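Local structure of bacteriorhodopsin (Nanosalina sp., 6EYU) at residues Leu30-Pro35 with Phe44-Phe49; Leu38-Lys43 with Tyr222-Ala227; Val53-Met58 with Tyr74-Val79. The protein probably pumps protons inward across the cell membrane, as a xenorhodopsin of the microbial rhodopsin family that uses bound retinal. All blocks are in the same frame, centred on the assembly; numbering follows the deposited sequence.

All three contacts are largely buried. Contact 3 lies deepest, with its centre about 9 Å from the centre of the chain. Contact 1 lies about 16 Å out and contact 2 about 20 Å out, toward one end of the bundle. Contacts 1 and 3 lie on helix 42-63 and pair it with antiparallel neighbours, helix 14-38 and helix 72-93. Contact 2 is made by L38 and V40, just before helix 42-63, against helix 198-230. Contact 1 is rings and aliphatic carbons, contact 2 adds one histidine-to-carbonyl bond, and contact 3 has two polar bonds, the serine-aspartate one close to the retinal. Contacts 1 and 2 touch, with a probable hydrogen bond from Q42 NE2 to L32 O.

Contact 1 (Leu30-Pro35 with Phe44-Phe49); sequences LFLYLP and FGIIHF. With MUN ([(2~{S})-2,3-bis(oxidanyl)propyl] (~{E})-undec-2-enoate), chain B.
The F49 ring takes L32 CD1 over one face, 3.9 Å from the ring centroid and shifted toward the rim. The F31 ring carries H48 CB over a face, also 3.9 Å from its centroid. The H48 ring turns its edge toward the face of F31, an edge-to-face pair with planes at 55°. These groups join helices 14-38 and 42-63, neighbours in the seven-helix rhodopsin bundle. The two segments run antiparallel, and their axes come within 7.6 Å. G45 lies at the close point. Its CA sits 3.6 Å from P35 CG. F49 has CG anti to the backbone N (chi1 170°), which brings the ring against L32. There L32 CD2 meets F49 CB at 3.5 Å. With an alanine in place of F49 the ring is gone, and a gap is likely to open beside L32 CD1 and the lipid tail. H48 NE2 is hydrogen-bonded to D220 of helix 198-230, and F31 meets the ring of F218 there. F49 also packs on L136 of a second subunit. The chain B MUN tail runs past L32 and I46, its CAN 3.8 Å from I46 CD1.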
loop_
_atom_site.group_PDB
_atom_site.type_symbol
_atom_site.label_atom_id
_atom_site.label_comp_id
_atom_site.label_asym_id
_atom_site.label_seq_id
_atom_site.Cartn_x
_atom_site.Cartn_y
_atom_site.Cartn_z
ATOM N N LEU A 30 16.093 -15.296 12.685
ATOM C CA LEU A 30 17.389 -15.692 12.146
ATOM C C LEU A 30 17.799 -14.778 10.993
ATOM O O LEU A 30 18.954 -14.366 10.900
ATOM C CB LEU A 30 17.346 -17.146 11.667
ATOM C CG LEU A 30 17.837 -18.199 12.663
ATOM C CD1 LEU A 30 17.849 -17.649 14.081
ATOM C CD2 LEU A 30 16.979 -19.452 12.580
ATOM N N PHE A 31 16.846 -14.453 10.126
ATOM C CA PHE A 31 17.126 -13.613 8.965
ATOM C C PHE A 31 17.720 -12.277 9.400
ATOM O O PHE A 31 18.609 -11.740 8.740
ATOM C CB PHE A 31 15.850 -13.373 8.152
ATOM C CG PHE A 31 15.359 -14.590 7.420
ATOM C CD1 PHE A 31 16.240 -15.586 7.030
ATOM C CD2 PHE A 31 14.028 -14.700 7.051
ATOM C CE1 PHE A 31 15.785 -16.717 6.379
ATOM C CE2 PHE A 31 13.564 -15.832 6.409
ATOM C CZ PHE A 31 14.444 -16.842 6.072
ATOM N N LEU A 32 17.212 -11.737 10.503
ATOM C CA LEU A 32 17.673 -10.448 11.008
ATOM C C LEU A 32 19.119 -10.543 11.481
ATOM O O LEU A 32 19.877 -9.578 11.391
ATOM C CB LEU A 32 16.780 -9.979 12.158
ATOM C CG LEU A 32 15.361 -9.579 11.750
ATOM C CD1 LEU A 32 14.600 -9.002 12.934
ATOM C CD2 LEU A 32 15.402 -8.587 10.599
ATOM N N TYR A 33 19.490 -11.709 11.999
ATOM C CA TYR A 33 20.810 -11.906 12.585
ATOM C C TYR A 33 21.829 -12.256 11.504
ATOM O O TYR A 33 23.002 -11.898 11.606
ATOM C CB TYR A 33 20.759 -13.017 13.636
ATOM C CG TYR A 33 22.090 -13.686 13.897
ATOM C CD1 TYR A 33 22.988 -13.139 14.807
ATOM C CD2 TYR A 33 22.335 -14.973 13.437
ATOM C CE1 TYR A 33 24.142 -13.810 15.163
ATOM C CE2 TYR A 33 23.487 -15.652 13.787
ATOM C CZ TYR A 33 24.392 -15.062 14.642
ATOM O OH TYR A 33 25.551 -15.724 14.975
ATOM N N LEU A 34 21.354 -12.877 10.429
ATOM C CA LEU A 34 22.241 -13.534 9.476
ATOM C C LEU A 34 23.126 -12.521 8.756
ATOM O O LEU A 34 24.273 -12.823 8.425
ATOM C CB LEU A 34 21.430 -14.334 8.454
ATOM C CG LEU A 34 21.662 -15.846 8.481
ATOM C CD1 LEU A 34 23.052 -16.164 9.008
ATOM C CD2 LEU A 34 20.598 -16.535 9.323
ATOM N N PRO A 35 22.580 -11.331 8.469
ATOM C CA PRO A 35 23.334 -10.398 7.642
ATOM C C PRO A 35 24.648 -9.956 8.278
ATOM O O PRO A 35 25.647 -9.794 7.579
ATOM C CB PRO A 35 22.378 -9.216 7.500
ATOM C CG PRO A 35 21.023 -9.836 7.547
ATOM C CD PRO A 35 21.133 -11.051 8.431
ATOM N N PHE A 44 18.707 -7.326 3.101
ATOM C CA PHE A 44 18.266 -8.657 2.703
ATOM C C PHE A 44 17.646 -9.395 3.886
ATOM O O PHE A 44 16.566 -9.974 3.768
ATOM C CB PHE A 44 19.440 -9.460 2.140
ATOM C CG PHE A 44 19.845 -9.045 0.754
ATOM C CD1 PHE A 44 19.018 -9.311 -0.325
ATOM C CD2 PHE A 44 20.938 -8.216 0.563
ATOM C CE1 PHE A 44 19.326 -8.837 -1.586
ATOM C CE2 PHE A 44 21.256 -7.745 -0.697
ATOM C CZ PHE A 44 20.454 -8.064 -1.775
ATOM N N GLY A 45 18.256 -9.235 5.056
ATOM C CA GLY A 45 17.667 -9.717 6.300
ATOM C C GLY A 45 16.312 -9.096 6.577
ATOM O O GLY A 45 15.361 -9.794 6.929
ATOM N N ILE A 46 16.240 -7.770 6.489
ATOM C CA ILE A 46 14.982 -7.063 6.703
ATOM C C ILE A 46 13.884 -7.678 5.845
ATOM O O ILE A 46 12.829 -8.063 6.349
ATOM C CB ILE A 46 15.101 -5.570 6.342
ATOM C CG1 ILE A 46 16.276 -4.930 7.086
ATOM C CG2 ILE A 46 13.807 -4.843 6.674
ATOM C CD1 ILE A 46 16.249 -5.160 8.581
ATOM N N ILE A 47 14.151 -7.785 4.548
ATOM C CA ILE A 47 13.121 -8.126 3.577
ATOM C C ILE A 47 12.626 -9.552 3.797
ATOM O O ILE A 47 11.422 -9.808 3.787
ATOM C CB ILE A 47 13.650 -7.996 2.138
ATOM C CG1 ILE A 47 13.781 -6.519 1.757
ATOM C CG2 ILE A 47 12.727 -8.713 1.165
ATOM C CD1 ILE A 47 14.815 -6.256 0.683
ATOM N N HIS A 48 13.553 -10.456 4.095
ATOM C CA HIS A 48 13.208 -11.853 4.327
ATOM C C HIS A 48 12.512 -12.025 5.673
ATOM O O HIS A 48 11.594 -12.834 5.808
ATOM C CB HIS A 48 14.460 -12.731 4.272
ATOM C CG HIS A 48 15.003 -12.920 2.889
ATOM N ND1 HIS A 48 14.317 -13.601 1.907
ATOM C CD2 HIS A 48 16.153 -12.493 2.318
ATOM C CE1 HIS A 48 15.046 -13.633 0.806
ATOM N NE2 HIS A 48 16.162 -12.960 1.026
ATOM N N PHE A 49 12.910 -11.217 6.651
ATOM C CA PHE A 49 12.196 -11.151 7.921
ATOM C C PHE A 49 10.710 -10.908 7.684
ATOM O O PHE A 49 9.862 -11.652 8.178
ATOM C CB PHE A 49 12.770 -10.040 8.804
ATOM C CG PHE A 49 11.943 -9.748 10.025
ATOM C CD1 PHE A 49 12.033 -10.553 11.148
ATOM C CD2 PHE A 49 11.105 -8.646 10.062
ATOM C CE1 PHE A 49 11.282 -10.282 12.276
ATOM C CE2 PHE A 49 10.358 -8.363 11.191
ATOM C CZ PHE A 49 10.440 -9.188 12.296
HETATM C CAR MUN B . 12.538 -5.584 14.820
HETATM C CAQ MUN B . 12.130 -5.414 13.355
HETATM C CAP MUN B . 13.381 -5.445 12.479
HETATM C CAO MUN B . 14.534 -4.770 13.224
HETATM C CAN MUN B . 15.584 -4.306 12.216
HETATM C CAM MUN B . 16.934 -4.933 12.564
HETATM C CAK MUN B . 18.050 -4.114 11.914
HETATM C CAH MUN B . 19.088 -3.740 12.973
HETATM C CAF MUN B . 20.442 -3.520 12.297
HETATM C CAC MUN B . 21.004 -2.102 12.414
HETATM C CAA MUN B . 21.960 -1.684 11.295
HETATM O OAD MUN B . 22.349 -2.505 10.465
HETATM O OAB MUN B . 22.531 -0.462 11.465
HETATM C CAE MUN B . 23.951 -0.613 11.538
HETATM C CAG MUN B . 24.379 -0.731 13.003
HETATM O OAJ MUN B . 23.627 -1.770 13.636
HETATM C CAI MUN B . 25.870 -1.064 13.073
HETATM O OAL MUN B . 26.577 -0.293 12.099
#

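Contact 2 (Leu38-Lys43 with Tyr222-Ala227). With MUN ([(2~{S})-2,3-bis(oxidanyl)propyl] (~{E})-undec-2-enoate), chain L; MUN ([(2~{S})-2,3-bis(oxidanyl)propyl] (~{E})-undec-2-enoate), chain T.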
loop_
_atom_site.group_PDB
_atom_site.type_symbol
_atom_site.label_atom_id
_atom_site.label_comp_id
_atom_site.label_asym_id
_atom_site.label_seq_id
_atom_site.Cartn_x
_atom_site.Cartn_y
_atom_site.Cartn_z
ATOM N N LEU A 38 27.339 -12.718 7.866
ATOM C CA LEU A 38 27.639 -13.206 6.523
ATOM C C LEU A 38 28.247 -12.102 5.663
ATOM O O LEU A 38 28.527 -12.308 4.482
ATOM C CB LEU A 38 26.369 -13.737 5.855
ATOM C CG LEU A 38 26.169 -15.254 5.869
ATOM C CD1 LEU A 38 26.807 -15.882 7.099
ATOM C CD2 LEU A 38 24.687 -15.586 5.803
ATOM N N ASP A 39 28.356 -10.905 6.232
ATOM C CA ASP A 39 28.665 -9.712 5.452
ATOM C C ASP A 39 27.756 -9.630 4.228
ATOM O O ASP A 39 28.228 -9.609 3.091
ATOM C CB ASP A 39 30.136 -9.719 5.030
ATOM C CG ASP A 39 31.042 -9.099 6.076
ATOM O OD1 ASP A 39 31.477 -9.831 6.992
ATOM O OD2 ASP A 39 31.177 -7.858 6.081
ATOM N N VAL A 40 26.469 -9.843 4.476
ATOM C CA VAL A 40 25.426 -9.586 3.492
ATOM C C VAL A 40 24.625 -8.364 3.926
ATOM O O VAL A 40 24.367 -8.182 5.115
ATOM C CB VAL A 40 24.462 -10.784 3.394
ATOM C CG1 VAL A 40 23.168 -10.375 2.709
ATOM C CG2 VAL A 40 25.122 -11.947 2.669
ATOM N N PRO A 41 24.230 -7.516 2.963
ATOM C CA PRO A 41 23.630 -6.251 3.367
ATOM C C PRO A 41 22.381 -6.440 4.221
ATOM O O PRO A 41 21.486 -7.201 3.854
ATOM C CB PRO A 41 23.278 -5.597 2.033
ATOM C CG PRO A 41 24.309 -6.109 1.088
ATOM C CD PRO A 41 24.708 -7.480 1.570
ATOM N N GLN A 42 22.278 -5.657 5.291
ATOM C CA GLN A 42 21.236 -5.850 6.291
ATOM C C GLN A 42 19.860 -5.884 5.637
ATOM O O GLN A 42 18.941 -6.531 6.138
ATOM C CB GLN A 42 21.292 -4.727 7.330
ATOM C CG GLN A 42 20.441 -4.976 8.564
ATOM C CD GLN A 42 20.833 -6.245 9.297
ATOM O OE1 GLN A 42 22.016 -6.518 9.497
ATOM N NE2 GLN A 42 19.838 -7.001 9.744
ATOM N N LYS A 43 19.731 -5.204 4.502
ATOM C CA LYS A 43 18.434 -5.037 3.856
ATOM C C LYS A 43 17.841 -6.391 3.480
ATOM O O LYS A 43 16.636 -6.604 3.599
ATOM C CB LYS A 43 18.566 -4.160 2.608
ATOM C CG LYS A 43 19.569 -4.673 1.587
ATOM C CD LYS A 43 19.325 -4.060 0.216
ATOM C CE LYS A 43 20.308 -2.938 -0.078
ATOM N NZ LYS A 43 21.358 -3.356 -1.049
ATOM N N TYR A 222 22.949 -16.816 1.667
ATOM C CA TYR A 222 24.138 -17.660 1.619
ATOM C C TYR A 222 24.767 -17.647 0.227
ATOM O O TYR A 222 25.990 -17.642 0.092
ATOM C CB TYR A 222 23.791 -19.094 2.026
ATOM C CG TYR A 222 23.921 -19.356 3.511
ATOM C CD1 TYR A 222 25.164 -19.566 4.093
ATOM C CD2 TYR A 222 22.801 -19.385 4.332
ATOM C CE1 TYR A 222 25.289 -19.802 5.449
ATOM C CE2 TYR A 222 22.917 -19.615 5.690
ATOM C CZ TYR A 222 24.161 -19.825 6.242
ATOM O OH TYR A 222 24.280 -20.061 7.594
ATOM N N LEU A 223 23.928 -17.569 -0.803
ATOM C CA LEU A 223 24.410 -17.536 -2.181
ATOM C C LEU A 223 25.186 -16.249 -2.449
ATOM O O LEU A 223 26.248 -16.274 -3.074
ATOM C CB LEU A 223 23.239 -17.649 -3.160
ATOM C CG LEU A 223 23.183 -18.935 -3.987
ATOM C CD1 LEU A 223 23.561 -20.139 -3.138
ATOM C CD2 LEU A 223 21.801 -19.119 -4.597
ATOM N N ILE A 224 24.604 -15.121 -2.056
ATOM C CA ILE A 224 25.304 -13.841 -2.088
ATOM C C ILE A 224 26.610 -13.928 -1.306
ATOM O O ILE A 224 27.683 -13.634 -1.832
ATOM C CB ILE A 224 24.439 -12.723 -1.476
ATOM C CG1 ILE A 224 23.345 -12.302 -2.458
ATOM C CG2 ILE A 224 25.303 -11.529 -1.098
ATOM C CD1 ILE A 224 22.227 -11.508 -1.820
ATOM N N HIS A 225 26.498 -14.284 -0.032
ATOM C CA HIS A 225 27.662 -14.486 0.820
ATOM C C HIS A 225 28.746 -15.270 0.086
ATOM O O HIS A 225 29.856 -14.776 -0.111
ATOM C CB HIS A 225 27.250 -15.232 2.090
ATOM C CG HIS A 225 28.402 -15.639 2.953
ATOM N ND1 HIS A 225 29.237 -14.722 3.555
ATOM C CD2 HIS A 225 28.788 -16.853 3.408
ATOM C CE1 HIS A 225 30.114 -15.359 4.310
ATOM N NE2 HIS A 225 29.864 -16.653 4.237
ATOM N N LYS A 226 28.447 -16.527 -0.229
ATOM C CA LYS A 226 29.374 -17.375 -0.969
ATOM C C LYS A 226 29.970 -16.617 -2.149
ATOM O O LYS A 226 31.177 -16.664 -2.382
ATOM C CB LYS A 226 28.657 -18.630 -1.469
ATOM C CG LYS A 226 29.111 -19.914 -0.792
ATOM N N ALA A 227 29.104 -15.998 -2.943
ATOM C CA ALA A 227 29.532 -15.296 -4.146
ATOM C C ALA A 227 30.545 -14.210 -3.799
ATOM O O ALA A 227 31.533 -14.021 -4.509
ATOM C CB ALA A 227 28.332 -14.689 -4.857
HETATM C CAR MUN L . 13.342 -23.283 10.033
HETATM C CAQ MUN L . 14.627 -23.615 9.274
HETATM C CAP MUN L . 14.306 -23.815 7.793
HETATM C CAO MUN L . 15.382 -24.694 7.153
HETATM C CAN MUN L . 15.821 -24.076 5.827
HETATM C CAM MUN L . 17.309 -23.727 5.898
HETATM C CAK MUN L . 18.057 -24.453 4.778
HETATM C CAH MUN L . 18.257 -23.492 3.605
HETATM C CAF MUN L . 19.514 -23.883 2.822
HETATM C CAC MUN L . 20.667 -22.880 2.893
HETATM C CAA MUN L . 21.887 -23.226 2.034
HETATM O OAD MUN L . 22.133 -24.394 1.733
HETATM O OAB MUN L . 22.739 -22.191 1.808
HETATM C CAE MUN L . 24.066 -22.697 1.636
HETATM C CAG MUN L . 24.435 -22.672 0.151
HETATM O OAJ MUN L . 23.749 -21.596 -0.494
HETATM C CAI MUN L . 25.945 -22.475 0.004
HETATM O OAL MUN L . 26.373 -21.414 0.860
HETATM C CAN MUN T . 20.394 -26.299 13.602
HETATM C CAM MUN T . 21.076 -26.248 12.234
HETATM C CAK MUN T . 22.443 -25.574 12.370
HETATM C CAH MUN T . 23.146 -25.563 11.011
HETATM C CAF MUN T . 24.359 -24.628 11.069
HETATM C CAC MUN T . 25.307 -24.705 9.866
HETATM C CAA MUN T . 26.217 -23.491 9.658
HETATM O OAD MUN T . 26.305 -22.614 10.519
HETATM O OAB MUN T . 27.069 -23.594 8.601
HETATM C CAE MUN T . 26.827 -22.530 7.676
HETATM C CAG MUN T . 28.001 -21.549 7.702
HETATM O OAJ MUN T . 29.003 -22.027 8.603
HETATM C CAI MUN T . 28.595 -21.422 6.298
HETATM O OAL MUN T . 29.860 -20.760 6.372
#
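The carbonyl oxygen L38 O takes a hydrogen bond from H225 ND1 at 2.7 Å. The bond is bent, with an angle of 134° at the hydrogen. The oxygen lies 30° out of the imidazole plane, and the donor is also tilted from the carbonyl plane. A chi1 of 173° extends the H225 ring away from its own N and carries it across to the carbonyl at the end of helix 14-38. D39 comes next and has a positive phi, so the chain leaves the helix just after the gripped carbonyl. V40 N makes a probable hydrogen bond back to P35 O.

The L38 side chain also packs on this histidine. L38 CG sits over one face of the H225 ring, 3.8 Å from its centroid and offset toward the rim. L38 CD2 goes on to the Y222 ring, where it lies nearly on the ring normal, 4.2 Å from the centroid. One leucine thus covers two rings one turn apart on the helix. V40 adds a second patch. Its CG2 meets I224 CG2 at 3.8 Å and also touches H225 CB.

Lipids pack against Y222. MUN of chain L brings OAB to 3.3 Å from Y222 CB, and MUN of chain T lies at the ring edge.

The contact ties the link between helices 14-38 and 42-63 to helix 198-230, probably at the cytoplasmic end of the bundle, as expected from the usual rhodopsin topology. I224 also touches T91 of helix 72-93. L223 packs on A162, I165 and L166 of helix 157-183.

Contact 3 (Val53-Met58 with Tyr74-Val79). With RET (retinal), chain D; MUN ([(2~{S})-2,3-bis(oxidanyl)propyl] (~{E})-undec-2-enoate), chain C.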
loop_
_atom_site.group_PDB
_atom_site.type_symbol
_atom_site.label_atom_id
_atom_site.label_comp_id
_atom_site.label_asym_id
_atom_site.label_seq_id
_atom_site.Cartn_x
_atom_site.Cartn_y
_atom_site.Cartn_z
ATOM N N VAL A 53 7.348 -13.402 8.411
ATOM C CA VAL A 53 6.558 -12.920 9.537
ATOM C C VAL A 53 5.162 -12.511 9.078
ATOM O O VAL A 53 4.162 -12.909 9.676
ATOM C CB VAL A 53 7.227 -11.714 10.219
ATOM C CG1 VAL A 53 6.216 -10.957 11.068
ATOM C CG2 VAL A 53 8.407 -12.171 11.063
ATOM N N TRP A 54 5.099 -11.742 7.997
ATOM C CA TRP A 54 3.823 -11.354 7.412
ATOM C C TRP A 54 3.037 -12.585 6.973
ATOM O O TRP A 54 1.846 -12.706 7.259
ATOM C CB TRP A 54 4.040 -10.425 6.217
ATOM C CG TRP A 54 2.767 -10.024 5.539
ATOM C CD1 TRP A 54 2.132 -10.696 4.535
ATOM C CD2 TRP A 54 1.873 -8.981 5.949
ATOM N NE1 TRP A 54 0.921 -10.107 4.261
ATOM C CE2 TRP A 54 0.749 -9.038 5.101
ATOM C CE3 TRP A 54 1.944 -7.963 6.906
ATOM C CZ2 TRP A 54 -0.297 -8.120 5.184
ATOM C CZ3 TRP A 54 0.894 -7.067 7.000
ATOM C CH2 TRP A 54 -0.204 -7.143 6.135
ATOM N N SER A 55 3.712 -13.498 6.284
ATOM C CA SER A 55 3.088 -14.743 5.848
ATOM C C SER A 55 2.574 -15.532 7.047
ATOM O O SER A 55 1.412 -15.937 7.083
ATOM C CB SER A 55 4.086 -15.590 5.056
ATOM O OG SER A 55 3.523 -16.842 4.704
ATOM N N GLY A 56 3.432 -15.701 8.048
ATOM C CA GLY A 56 3.039 -16.350 9.293
ATOM C C GLY A 56 1.779 -15.744 9.880
ATOM O O GLY A 56 0.833 -16.457 10.210
ATOM N N LEU A 57 1.777 -14.423 10.028
ATOM C CA LEU A 57 0.640 -13.724 10.613
ATOM C C LEU A 57 -0.644 -14.058 9.862
ATOM O O LEU A 57 -1.630 -14.487 10.462
ATOM C CB LEU A 57 0.878 -12.214 10.597
ATOM C CG LEU A 57 1.714 -11.696 11.769
ATOM C CD1 LEU A 57 1.933 -10.194 11.659
ATOM C CD2 LEU A 57 1.049 -12.052 13.090
ATOM N N MET A 58 -0.608 -13.920 8.540
ATOM C CA MET A 58 -1.810 -14.062 7.729
ATOM C C MET A 58 -2.389 -15.466 7.872
ATOM O O MET A 58 -3.602 -15.656 7.780
ATOM C CB MET A 58 -1.500 -13.772 6.258
ATOM C CG MET A 58 -1.243 -12.304 5.957
ATOM S SD MET A 58 -2.232 -11.195 6.978
ATOM C CE MET A 58 -3.887 -11.636 6.456
ATOM N N TYR A 74 -4.413 -14.605 -0.210
ATOM C CA TYR A 74 -4.266 -13.383 -0.992
ATOM C C TYR A 74 -3.692 -12.261 -0.135
ATOM O O TYR A 74 -2.796 -11.535 -0.566
ATOM C CB TYR A 74 -5.617 -12.955 -1.570
ATOM C CG TYR A 74 -6.303 -14.033 -2.377
ATOM C CD1 TYR A 74 -5.685 -14.590 -3.489
ATOM C CD2 TYR A 74 -7.504 -14.585 -1.952
ATOM C CE1 TYR A 74 -6.278 -15.620 -4.194
ATOM C CE2 TYR A 74 -8.105 -15.614 -2.652
ATOM C CZ TYR A 74 -7.489 -16.126 -3.773
ATOM O OH TYR A 74 -8.086 -17.147 -4.476
ATOM N N MET A 75 -4.211 -12.125 1.081
ATOM C CA MET A 75 -3.692 -11.146 2.029
ATOM C C MET A 75 -2.209 -11.395 2.288
ATOM O O MET A 75 -1.444 -10.459 2.516
ATOM C CB MET A 75 -4.467 -11.219 3.345
ATOM C CG MET A 75 -5.955 -10.940 3.202
ATOM S SD MET A 75 -6.296 -9.432 2.276
ATOM C CE MET A 75 -5.946 -8.188 3.516
ATOM N N ASP A 76 -1.806 -12.660 2.217
ATOM C CA ASP A 76 -0.413 -13.034 2.431
ATOM C C ASP A 76 0.431 -12.690 1.208
ATOM O O ASP A 76 1.347 -11.871 1.285
ATOM C CB ASP A 76 -0.306 -14.530 2.729
ATOM C CG ASP A 76 1.122 -14.976 2.971
ATOM O OD1 ASP A 76 2.049 -14.192 2.678
ATOM O OD2 ASP A 76 1.318 -16.106 3.465
ATOM N N TRP A 77 0.170 -13.383 0.105
ATOM C CA TRP A 77 0.977 -13.238 -1.102
ATOM C C TRP A 77 0.925 -11.801 -1.599
ATOM O O TRP A 77 1.854 -11.325 -2.254
ATOM C CB TRP A 77 0.470 -14.184 -2.190
ATOM C CG TRP A 77 0.258 -15.579 -1.703
ATOM C CD1 TRP A 77 0.785 -16.138 -0.576
ATOM C CD2 TRP A 77 -0.626 -16.559 -2.258
ATOM N NE1 TRP A 77 0.338 -17.429 -0.433
ATOM C CE2 TRP A 77 -0.530 -17.712 -1.455
ATOM C CE3 TRP A 77 -1.471 -16.583 -3.373
ATOM C CZ2 TRP A 77 -1.220 -18.885 -1.748
ATOM C CZ3 TRP A 77 -2.165 -17.745 -3.655
ATOM C CH2 TRP A 77 -2.041 -18.878 -2.841
ATOM N N MET A 78 -0.077 -11.068 -1.129
ATOM C CA MET A 78 -0.323 -9.712 -1.592
ATOM C C MET A 78 0.857 -8.804 -1.265
ATOM O O MET A 78 1.153 -7.869 -2.010
ATOM C CB MET A 78 -1.595 -9.167 -0.944
ATOM C CG MET A 78 -1.739 -7.656 -1.017
ATOM S SD MET A 78 -3.353 -7.122 -0.420
ATOM C CE MET A 78 -4.235 -8.680 -0.440
ATOM N N VAL A 79 1.561 -9.107 -0.179
ATOM C CA VAL A 79 2.753 -8.344 0.178
ATOM C C VAL A 79 3.995 -9.221 0.328
ATOM O O VAL A 79 5.113 -8.760 0.097
ATOM C CB VAL A 79 2.546 -7.527 1.471
ATOM C CG1 VAL A 79 1.163 -7.778 2.051
ATOM C CG2 VAL A 79 3.632 -7.846 2.486
HETATM C C1 RET D . -2.873 -16.791 -8.033
HETATM C C2 RET D . -4.174 -16.250 -8.632
HETATM C C3 RET D . -4.448 -16.845 -10.013
HETATM C C4 RET D . -3.378 -16.394 -11.002
HETATM C C5 RET D . -1.985 -16.516 -10.384
HETATM C C6 RET D . -1.735 -16.713 -9.060
HETATM C C7 RET D . -0.363 -16.852 -8.610
HETATM C C8 RET D . -0.072 -17.002 -7.287
HETATM C C9 RET D . 1.305 -17.030 -6.864
HETATM C C10 RET D . 1.638 -17.226 -5.528
HETATM C C11 RET D . 2.952 -17.348 -5.023
HETATM C C12 RET D . 2.932 -17.449 -3.636
HETATM C C13 RET D . 4.065 -17.456 -2.793
HETATM C C14 RET D . 3.909 -17.545 -1.404
HETATM C C15 RET D . 4.922 -17.456 -0.453
HETATM C C16 RET D . -2.470 -15.946 -6.824
HETATM C C17 RET D . -3.049 -18.253 -7.617
HETATM C C18 RET D . -0.785 -16.437 -11.330
HETATM C C19 RET D . 2.416 -16.887 -7.906
HETATM C C20 RET D . 5.468 -17.393 -3.402
HETATM C CAR MUN C . -4.593 -7.476 5.998
HETATM C CAQ MUN C . -5.511 -6.275 5.761
HETATM C CAP MUN C . -4.792 -5.250 4.882
HETATM C CAO MUN C . -5.745 -4.095 4.569
HETATM C CAN MUN C . -7.181 -4.622 4.508
HETATM C CAM MUN C . -8.063 -3.815 5.463
HETATM C CAK MUN C . -9.404 -4.530 5.648
HETATM C CAH MUN C . -10.548 -3.519 5.523
HETATM C CAF MUN C . -10.975 -3.047 6.916
HETATM C CAC MUN C . -12.114 -3.837 7.568
HETATM C CAA MUN C . -13.166 -4.401 6.607
HETATM O OAD MUN C . -12.885 -4.647 5.436
HETATM O OAB MUN C . -14.355 -4.724 7.187
HETATM C CAE MUN C . -14.897 -5.900 6.578
HETATM C CAG MUN C . -15.922 -6.537 7.520
HETATM O OAJ MUN C . -15.301 -6.831 8.774
HETATM C CAI MUN C . -17.085 -5.567 7.744
HETATM O OAL MUN C . -17.887 -6.027 8.835
#
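W54 lays one face of its indole against V79, and the two side chains cross at about a right angle. V79 CG2 stands over the five-membered ring, 3.8 Å from its centroid and 7° off the normal. M58 CG, from W54's own helix, covers the opposite face near the rim. W54 NE1 donates to M75 O at 3.0 Å, with an angle of 158° at the hydrogen, and that oxygen lies in the plane of the indole. This holds the ring flat between its two neighbours. The contact belongs to an antiparallel pair of the rhodopsin bundle, helices 42-63 and 72-93; the axes of segments 53-58 and 74-79 come within 8.7 Å. One residue along from W54, S55 OG donates to D76 OD2 at 2.6 Å. It meets the carboxylate on its syn side, 17° out of plane. D76 CG points away from its backbone N, aiming the carboxylate at the serine. S55 OG is also hydrogen-bonded to Y20 OH. S55 and D76 touch K213 of helix 198-230, which is probably the lysine that carries retinal. M58 CB packs on D76 CB at 3.8 Å. W77 lays a ring face on the retinal, its CD1 3.5 Å from retinal C14.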